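Local coordinates for probable conserved lipoprotein LpqN (Mycobacterium tuberculosis, PDB 6MNA) that takes part in cell envelope biogenesis, may connect MmpL transporters with periplasmic proteins, and acts as a virulence factor needed for intracellular survival, at residues V122-K127 / Q200-A205; P142-N147 / V183-V188. All coordinates share one frame; numbering follows the deposited sequence.

Interaction 1: residues V122-K127 / Q200-A205; sequences VAILSK and QLNADA. With U2D (6-O-decanoyl-alpha-D-glucopyranose), chain B.
A primary amide lies against a methyl group where Asn-202 meets Ile-124 diagonally across strands 195-206 and 120-130, antiparallel neighbours in the large sheet, ND2 resting 3.4 Å from CD1. The isoleucine reaches it because CG1 stands beside its own backbone N (chi1 -49°) and CD1 then extends outward. On the far side of 195-206 lies strand 179-192, where Gln-185 NE2 donates to Asn-202 OD1 and Thr-187 OG1 is hydrogen-bonded to Gln-200 NE2. Beneath these side chains the backbones pair closely. Val-122 and Asn-202 exchange two hydrogen bonds, of which Asn-202 N to Val-122 O (2.8 Å) is nearly straight at 174°, and Ile-124 and Gln-200 form a second hydrogen-bonded pair. Between them, at the non-hydrogen-bonded pair, Ala-123 CA approaches Gln-200 O at 3.3 Å in a CA-H...O contact. Here the side chains point to the other face of the sheet, where Leu-201 CD2 packs on Ala-123 CB at 3.7 Å. The decanoyl chain of the bound glucose ester follows that face, with CBF 3.9 Å from Leu-201 CB and CBC 3.9 Å from Ala-203 CB. One face of the ladder thus carries amides among aliphatic groups; the other is apolar and suited to an acyl chain.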
loop_
_atom_site.group_PDB
_atom_site.type_symbol
_atom_site.label_atom_id
_atom_site.label_comp_id
_atom_site.label_asym_id
_atom_site.label_seq_id
_atom_site.Cartn_x
_atom_site.Cartn_y
_atom_site.Cartn_z
ATOM N N VAL A 122 -4.766 3.973 -2.640
ATOM C CA VAL A 122 -5.589 2.794 -2.806
ATOM C C VAL A 122 -5.081 1.746 -1.829
ATOM O O VAL A 122 -3.877 1.590 -1.639
ATOM C CB VAL A 122 -5.502 2.317 -4.266
ATOM C CG1 VAL A 122 -5.697 0.848 -4.370
ATOM C CG2 VAL A 122 -6.509 3.123 -5.128
ATOM N N ALA A 123 -5.991 0.990 -1.257
ATOM C CA ALA A 123 -5.630 -0.082 -0.344
ATOM C C ALA A 123 -5.908 -1.450 -0.959
ATOM O O ALA A 123 -6.872 -1.635 -1.731
ATOM C CB ALA A 123 -6.381 0.078 0.974
ATOM N N ILE A 124 -5.049 -2.405 -0.640
ATOM C CA ILE A 124 -5.197 -3.800 -1.009
ATOM C C ILE A 124 -4.960 -4.653 0.237
ATOM O O ILE A 124 -4.021 -4.403 0.990
ATOM C CB ILE A 124 -4.208 -4.233 -2.094
ATOM C CG1 ILE A 124 -4.200 -3.251 -3.275
ATOM C CG2 ILE A 124 -4.536 -5.664 -2.529
ATOM C CD1 ILE A 124 -3.017 -3.455 -4.180
ATOM N N LEU A 125 -5.812 -5.637 0.473
ATOM C CA LEU A 125 -5.617 -6.496 1.641
ATOM C C LEU A 125 -5.637 -7.938 1.173
ATOM O O LEU A 125 -6.607 -8.390 0.532
ATOM C CB LEU A 125 -6.706 -6.257 2.690
ATOM C CG LEU A 125 -6.494 -6.347 4.211
ATOM C CD1 LEU A 125 -7.636 -7.037 4.947
ATOM C CD2 LEU A 125 -5.130 -6.858 4.665
ATOM N N SER A 126 -4.579 -8.651 1.487
ATOM C CA SER A 126 -4.446 -10.038 1.104
ATOM C C SER A 126 -4.278 -10.918 2.334
ATOM O O SER A 126 -3.686 -10.500 3.329
ATOM C CB SER A 126 -3.267 -10.254 0.218
ATOM O OG SER A 126 -3.352 -9.431 -0.911
ATOM N N LYS A 127 -4.752 -12.157 2.210
ATOM C CA LYS A 127 -4.618 -13.184 3.234
ATOM C C LYS A 127 -3.656 -14.239 2.720
ATOM O O LYS A 127 -3.897 -14.839 1.670
ATOM C CB LYS A 127 -5.968 -13.821 3.565
ATOM C CG LYS A 127 -5.919 -14.752 4.745
ATOM C CD LYS A 127 -7.303 -15.394 4.918
ATOM C CE LYS A 127 -7.314 -16.315 6.082
ATOM N NZ LYS A 127 -8.693 -16.925 6.245
ATOM N N GLN A 200 -1.477 -3.366 1.773
ATOM C CA GLN A 200 -0.624 -2.429 1.036
ATOM C C GLN A 200 -1.421 -1.163 0.770
ATOM O O GLN A 200 -2.590 -1.211 0.373
ATOM C CB GLN A 200 -0.103 -3.037 -0.231
ATOM C CG GLN A 200 0.844 -4.223 0.046
ATOM C CD GLN A 200 1.704 -4.621 -1.130
ATOM O OE1 GLN A 200 1.203 -5.031 -2.162
ATOM N NE2 GLN A 200 3.019 -4.495 -0.971
ATOM N N LEU A 201 -0.772 -0.030 0.996
ATOM C CA LEU A 201 -1.349 1.289 0.753
ATOM C C LEU A 201 -0.513 1.922 -0.344
ATOM O O LEU A 201 0.682 2.157 -0.139
ATOM C CB LEU A 201 -1.364 2.115 2.008
ATOM C CG LEU A 201 -2.023 1.528 3.238
ATOM C CD1 LEU A 201 -1.929 2.433 4.411
ATOM C CD2 LEU A 201 -3.435 1.261 2.885
ATOM N N ASN A 202 -1.121 2.137 -1.518
ATOM C CA ASN A 202 -0.412 2.541 -2.724
ATOM C C ASN A 202 -0.791 3.972 -3.077
ATOM O O ASN A 202 -1.924 4.237 -3.486
ATOM C CB ASN A 202 -0.748 1.628 -3.897
ATOM C CG ASN A 202 -0.267 0.210 -3.695
ATOM O OD1 ASN A 202 0.777 -0.015 -3.103
ATOM N ND2 ASN A 202 -1.013 -0.744 -4.208
ATOM N N ALA A 203 0.165 4.875 -3.024
ATOM C CA ALA A 203 -0.121 6.285 -3.226
ATOM C C ALA A 203 0.505 6.702 -4.540
ATOM O O ALA A 203 1.618 6.257 -4.884
ATOM C CB ALA A 203 0.394 7.125 -2.062
ATOM N N ASP A 204 -0.199 7.560 -5.281
ATOM C CA ASP A 204 0.264 7.930 -6.609
ATOM C C ASP A 204 -0.274 9.305 -6.977
ATOM O O ASP A 204 -1.452 9.572 -6.778
ATOM C CB ASP A 204 -0.171 6.888 -7.637
ATOM C CG ASP A 204 0.026 7.364 -9.071
ATOM O OD1 ASP A 204 1.176 7.622 -9.440
ATOM O OD2 ASP A 204 -0.965 7.484 -9.829
ATOM N N ALA A 205 0.598 10.180 -7.487
ATOM C CA ALA A 205 0.139 11.493 -7.911
ATOM C C ALA A 205 1.177 12.062 -8.855
ATOM O O ALA A 205 2.330 11.622 -8.881
ATOM C CB ALA A 205 -0.067 12.455 -6.743
HETATM C C1 U2D B . 10.978 10.917 -1.986
HETATM C C2 U2D B . 12.056 10.164 -1.102
HETATM C C3 U2D B . 11.420 9.597 0.206
HETATM C C4 U2D B . 10.309 10.554 0.543
HETATM C C5 U2D B . 9.254 10.221 -0.580
HETATM C C6 U2D B . 8.089 11.184 -0.696
HETATM C CAX U2D B . 6.075 9.886 -0.704
HETATM C CAY U2D B . 4.894 10.836 -0.783
HETATM C CAZ U2D B . 3.990 10.734 0.443
HETATM C CBA U2D B . 3.091 9.510 0.410
HETATM C CBB U2D B . 3.561 8.385 1.374
HETATM C CBC U2D B . 2.362 7.442 1.245
HETATM C CBD U2D B . 2.714 6.148 1.923
HETATM C CBE U2D B . 1.590 5.122 1.524
HETATM C CBF U2D B . 0.287 5.666 2.084
HETATM C CBG U2D B . 0.344 5.851 3.625
HETATM O O11 U2D B . 6.437 9.685 0.664
HETATM O O2 U2D B . 12.690 9.063 -1.782
HETATM O O3 U2D B . 12.392 9.391 1.267
HETATM O O4 U2D B . 9.769 10.339 1.860
HETATM O O5 U2D B . 9.787 10.168 -1.951
HETATM O O6 U2D B . 7.135 10.464 -1.485
#

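Interaction 2: residues P142-N147 / V183-V188. With U2D (6-O-decanoyl-alpha-D-glucopyranose), chain B.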
loop_
_atom_site.group_PDB
_atom_site.type_symbol
_atom_site.label_atom_id
_atom_site.label_comp_id
_atom_site.label_asym_id
_atom_site.label_seq_id
_atom_site.Cartn_x
_atom_site.Cartn_y
_atom_site.Cartn_z
ATOM N N PRO A 142 10.159 -3.595 -0.705
ATOM C CA PRO A 142 10.688 -2.585 -1.653
ATOM C C PRO A 142 10.656 -2.996 -3.117
ATOM O O PRO A 142 10.668 -2.109 -3.995
ATOM C CB PRO A 142 12.133 -2.377 -1.180
ATOM C CG PRO A 142 12.189 -2.833 0.219
ATOM C CD PRO A 142 11.142 -3.963 0.307
ATOM N N GLY A 143 10.585 -4.306 -3.416
ATOM C CA GLY A 143 10.888 -4.768 -4.763
ATOM C C GLY A 143 9.947 -4.215 -5.811
ATOM O O GLY A 143 10.377 -3.807 -6.897
ATOM N N GLU A 144 8.655 -4.184 -5.504
ATOM C CA GLU A 144 7.671 -3.759 -6.484
ATOM C C GLU A 144 7.917 -2.329 -6.965
ATOM O O GLU A 144 7.971 -2.071 -8.173
ATOM C CB GLU A 144 6.269 -3.887 -5.907
ATOM C CG GLU A 144 5.181 -3.350 -6.840
ATOM C CD GLU A 144 3.779 -3.511 -6.266
ATOM O OE1 GLU A 144 2.798 -3.159 -6.957
ATOM O OE2 GLU A 144 3.659 -3.972 -5.109
ATOM N N LEU A 145 7.992 -1.361 -6.049
ATOM C CA LEU A 145 8.263 0.001 -6.503
ATOM C C LEU A 145 9.623 0.089 -7.180
ATOM O O LEU A 145 9.788 0.825 -8.162
ATOM C CB LEU A 145 8.211 0.993 -5.354
ATOM C CG LEU A 145 6.916 1.248 -4.634
ATOM C CD1 LEU A 145 6.824 2.675 -4.277
ATOM C CD2 LEU A 145 5.668 0.774 -5.389
ATOM N N LYS A 146 10.621 -0.621 -6.656
ATOM C CA LYS A 146 11.950 -0.512 -7.247
ATOM C C LYS A 146 11.981 -1.020 -8.686
ATOM O O LYS A 146 12.861 -0.596 -9.449
ATOM C CB LYS A 146 12.985 -1.238 -6.391
ATOM C CG LYS A 146 13.293 -0.498 -5.108
ATOM C CD LYS A 146 14.272 -1.219 -4.198
ATOM C CE LYS A 146 15.602 -1.544 -4.878
ATOM N NZ LYS A 146 16.478 -2.386 -4.009
ATOM N N ASN A 147 11.029 -1.872 -9.096
ATOM C CA ASN A 147 10.949 -2.347 -10.481
ATOM C C ASN A 147 10.170 -1.417 -11.404
ATOM O O ASN A 147 10.021 -1.721 -12.592
ATOM C CB ASN A 147 10.298 -3.733 -10.551
ATOM C CG ASN A 147 11.141 -4.789 -9.924
ATOM O OD1 ASN A 147 12.343 -4.621 -9.767
ATOM N ND2 ASN A 147 10.514 -5.893 -9.536
ATOM N N VAL A 183 5.283 8.282 -6.157
ATOM C CA VAL A 183 4.603 7.031 -5.762
ATOM C C VAL A 183 5.151 6.633 -4.404
ATOM O O VAL A 183 6.310 6.912 -4.062
ATOM C CB VAL A 183 4.829 5.962 -6.823
ATOM C CG1 VAL A 183 6.332 5.638 -6.983
ATOM C CG2 VAL A 183 3.991 4.701 -6.528
ATOM N N ALA A 184 4.304 6.003 -3.607
ATOM C CA ALA A 184 4.792 5.490 -2.344
ATOM C C ALA A 184 3.948 4.276 -2.014
ATOM O O ALA A 184 2.806 4.152 -2.465
ATOM C CB ALA A 184 4.716 6.507 -1.217
ATOM N N GLN A 185 4.533 3.383 -1.234
ATOM C CA GLN A 185 3.812 2.196 -0.808
ATOM C C GLN A 185 4.178 1.900 0.643
ATOM O O GLN A 185 5.361 1.872 0.989
ATOM C CB GLN A 185 4.146 1.029 -1.702
ATOM C CG GLN A 185 3.438 -0.225 -1.297
ATOM C CD GLN A 185 3.800 -1.361 -2.188
ATOM O OE1 GLN A 185 4.935 -1.835 -2.174
ATOM N NE2 GLN A 185 2.823 -1.838 -2.956
ATOM N N LYS A 186 3.161 1.745 1.484
ATOM C CA LYS A 186 3.344 1.202 2.828
ATOM C C LYS A 186 2.774 -0.205 2.860
ATOM O O LYS A 186 1.634 -0.433 2.432
ATOM C CB LYS A 186 2.682 2.091 3.872
ATOM C CG LYS A 186 2.929 1.651 5.319
ATOM C CD LYS A 186 2.451 2.737 6.315
ATOM C CE LYS A 186 3.308 2.729 7.576
ATOM N NZ LYS A 186 3.036 3.847 8.525
ATOM N N THR A 187 3.576 -1.150 3.342
ATOM C CA THR A 187 3.159 -2.540 3.482
ATOM C C THR A 187 3.101 -2.848 4.968
ATOM O O THR A 187 4.053 -2.569 5.696
ATOM C CB THR A 187 4.153 -3.487 2.786
ATOM O OG1 THR A 187 4.230 -3.192 1.369
ATOM C CG2 THR A 187 3.769 -4.951 2.954
ATOM N N VAL A 188 1.974 -3.388 5.423
ATOM C CA VAL A 188 1.799 -3.722 6.832
ATOM C C VAL A 188 1.551 -5.218 6.920
ATOM O O VAL A 188 0.706 -5.748 6.189
ATOM C CB VAL A 188 0.611 -2.987 7.479
ATOM C CG1 VAL A 188 0.621 -3.238 8.960
ATOM C CG2 VAL A 188 0.563 -1.523 7.146
HETATM C C1 U2D B . 10.978 10.917 -1.986
HETATM C C2 U2D B . 12.056 10.164 -1.102
HETATM C C3 U2D B . 11.420 9.597 0.206
HETATM C C4 U2D B . 10.309 10.554 0.543
HETATM C C5 U2D B . 9.254 10.221 -0.580
HETATM C C6 U2D B . 8.089 11.184 -0.696
HETATM C CAX U2D B . 6.075 9.886 -0.704
HETATM C CAY U2D B . 4.894 10.836 -0.783
HETATM C CAZ U2D B . 3.990 10.734 0.443
HETATM C CBA U2D B . 3.091 9.510 0.410
HETATM C CBB U2D B . 3.561 8.385 1.374
HETATM C CBC U2D B . 2.362 7.442 1.245
HETATM C CBD U2D B . 2.714 6.148 1.923
HETATM C CBE U2D B . 1.590 5.122 1.524
HETATM C CBF U2D B . 0.287 5.666 2.084
HETATM C CBG U2D B . 0.344 5.851 3.625
HETATM O O11 U2D B . 6.437 9.685 0.664
HETATM O O2 U2D B . 12.690 9.063 -1.782
HETATM O O3 U2D B . 12.392 9.391 1.267
HETATM O O4 U2D B . 9.769 10.339 1.860
HETATM O O5 U2D B . 9.787 10.168 -1.951
HETATM O O6 U2D B . 7.135 10.464 -1.485
HETATM O O HOH W 1 5.154 -4.788 -2.840
HETATM O O HOH W 2 7.397 -1.569 -3.372
#
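Helix 142-146 packs on one face of the large antiparallel sheet, running nearly antiparallel to segment 183-188 of strand 179-192, and is held there by an apolar contact beside a polar one. Leu-145 makes the apolar part, its branched end resting on the strand: CD1 lies 4.0 Å from Val-183 CG1 and 3.9 Å from the backbone N of Gln-185, while CD2 meets Gln-185 CB at 4.0 Å. Gln-185 takes part in both halves of the contact. With CG anti to the backbone N (chi1 179°) and the chain extended beyond it, its amide is carried up past the leucine to the helix surface. There NE2 donates to Glu-144 OE2 at 3.1 Å. Glu-144 OE2 lies close to the amide plane of Gln-185, whereas NE2 stands about 60° out of the carboxylate plane; the two planes are 71° apart. NE2 also donates to Asn-202 OD1 on the adjoining strand, so the amide is gripped from helix and sheet together. Two waters serve the other end of the amide. One bridges Gln-185 OE1 and Glu-144 OE2; the second accepts from the backbone Leu-145 N at 2.8 Å and donates to Gln-185 OE1 at 2.8 Å, which should hold the amide's rotation. On the reverse side of the strand, Ala-184 CB meets CBB of the decanoyl glucose at 3.4 Å. A curved antiparallel sheet with helices on both faces, here with lipid on one, is consistent with the Mog1p/PsbP-like fold.

How the interactions relate
From the N terminus, the chain first lays down 122-127, then passes through helix 142-146, returns along 183-188 and finally reaches 200-205. Interaction 2 closes the shorter loop, which holds strands 152-162 and 165-176, and lies wholly within the longer one closed by interaction 1; the two nest and do not cross. Their later segments sit on strands 179-192 and 195-206, successive in sequence and neighbours in the sheet, where Ala-203 N and Ala-184 O are 2.8 Å apart, probably hydrogen-bonded. Interaction 1 ties strand 120-130 into the sheet, interaction 2 fixes a helix on it, and both reach the bound glucose ester.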